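Local structure of heavy-metal chelation domain-containing protein (Pyrococcus horikoshii, 3NPG) at residues S76-I79 with I80-T83. The protein is of unknown function but may bind or chelate heavy metals. Sequence-based numbering, arbitrary orientation.
Sequences SLNI and IERT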
# COMPACT_ATOMS: atom_id res chain seq x y z
N SER A 76 8.72 -12.07 -18.98
CA SER A 76 9.72 -11.12 -18.48
C SER A 76 9.58 -10.90 -16.98
O SER A 76 8.50 -11.08 -16.42
CB SER A 76 9.59 -9.79 -19.22
OG SER A 76 10.45 -8.80 -18.68
N LEU A 77 10.67 -10.49 -16.32
CA LEU A 77 10.65 -10.15 -14.90
C LEU A 77 9.99 -8.78 -14.72
O LEU A 77 9.52 -8.45 -13.63
CB LEU A 77 12.07 -10.14 -14.31
CG LEU A 77 12.59 -11.50 -13.78
CD1 LEU A 77 12.99 -12.41 -14.92
CD2 LEU A 77 13.76 -11.30 -12.86
N ASN A 78 9.93 -7.99 -15.80
CA ASN A 78 9.31 -6.67 -15.82
C ASN A 78 7.80 -6.82 -16.04
O ASN A 78 7.37 -7.34 -17.07
CB ASN A 78 9.93 -5.82 -16.95
CG ASN A 78 9.58 -4.35 -16.89
OD1 ASN A 78 8.46 -3.95 -16.54
ND2 ASN A 78 10.51 -3.52 -17.35
N ILE A 79 7.00 -6.40 -15.04
CA ILE A 79 5.53 -6.50 -15.10
C ILE A 79 4.93 -5.74 -16.32
O ILE A 79 3.98 -6.24 -16.94
CB ILE A 79 4.86 -6.09 -13.74
CG1 ILE A 79 3.32 -6.24 -13.78
CG2 ILE A 79 5.28 -4.67 -13.31
CD1 ILE A 79 2.82 -7.67 -13.85
N ILE A 80 5.53 -4.58 -16.70
CA ILE A 80 5.09 -3.80 -17.86
C ILE A 80 5.23 -4.62 -19.15
O ILE A 80 4.30 -4.67 -19.96
CB ILE A 80 5.84 -2.43 -17.96
CG1 ILE A 80 5.73 -1.64 -16.63
CG2 ILE A 80 5.33 -1.61 -19.15
CD1 ILE A 80 6.61 -0.42 -16.56
N GLU A 81 6.38 -5.32 -19.29
CA GLU A 81 6.65 -6.18 -20.45
C GLU A 81 5.73 -7.42 -20.45
O GLU A 81 5.30 -7.85 -21.51
CB GLU A 81 8.12 -6.59 -20.49
CG GLU A 81 9.06 -5.43 -20.77
CD GLU A 81 10.54 -5.77 -20.70
OE1 GLU A 81 10.88 -6.98 -20.65
OE2 GLU A 81 11.37 -4.83 -20.70
N ARG A 82 5.43 -7.99 -19.24
CA ARG A 82 4.52 -9.14 -19.10
C ARG A 82 3.10 -8.77 -19.50
O ARG A 82 2.46 -9.51 -20.25
CB ARG A 82 4.52 -9.67 -17.66
CG ARG A 82 5.66 -10.61 -17.34
CD ARG A 82 5.28 -11.60 -16.24
NE ARG A 82 4.86 -10.94 -14.99
CZ ARG A 82 5.71 -10.49 -14.07
NH1 ARG A 82 7.02 -10.58 -14.26
NH2 ARG A 82 5.25 -9.93 -12.96
N THR A 83 2.57 -7.65 -18.93
CA THR A 83 1.20 -7.20 -19.19
C THR A 83 0.98 -6.92 -20.68
O THR A 83 -0.02 -7.38 -21.24
CB THR A 83 0.85 -6.00 -18.29
OG1 THR A 83 1.30 -6.27 -16.96
CG2 THR A 83 -0.64 -5.70 -18.28
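I80 opens the second segment by offering its backbone N to N78 OD1, 3.0 Å away in a weak, bent bond. An amide side chain suits this place because, with CG anti to its own backbone N (chi1 -168°), it carries OD1 forward to the N-H of I80 in the first turn of helix 79-96, while its ND2 end hydrogen-bonds to T59 O. The branched I80 side chain sets its CB against the same OD1 and packs on F28 and N60 of its own chain and on L232 of the third subunit, a buried place that suits an apolar residue.

E81 reaches back along the loop with its chain extended beyond CG. Its carboxylate stacks on the N78 amide, the two planes 23° apart, and S76 OG donates to E81 OE1 at 2.7 Å from above the carboxylate plane. S76 OG in turn accepts from N78 N, so a small hydroxyl serves two neighbours; E81 OE2 hydrogen-bonds to S61 OG, and a glutamate is long enough to join both serines.

R82 continues the helix through its N, bonded to N78 O at 3.0 Å. Its long chain, bent at chi3 (-58°), brings the guanidinium back to the loop: S76 O lies at the guanidinium edge, where R82 NH1 donates to it at 2.7 Å in the carbonyl plane; I79 CA lies over one face, and I79 CD1 touches NH2. NE hydrogen-bonds to V176 O, so arginine's several N-H groups serve two carbonyls.

T83 supplies two donors to I79 O, its N at 2.8 Å, nearly straight, and its OG1 from above the carbonyl plane, as a helical threonine readily does.

Together, an ST turn at S76 leads into an Asn N-cap that starts helix 79-96.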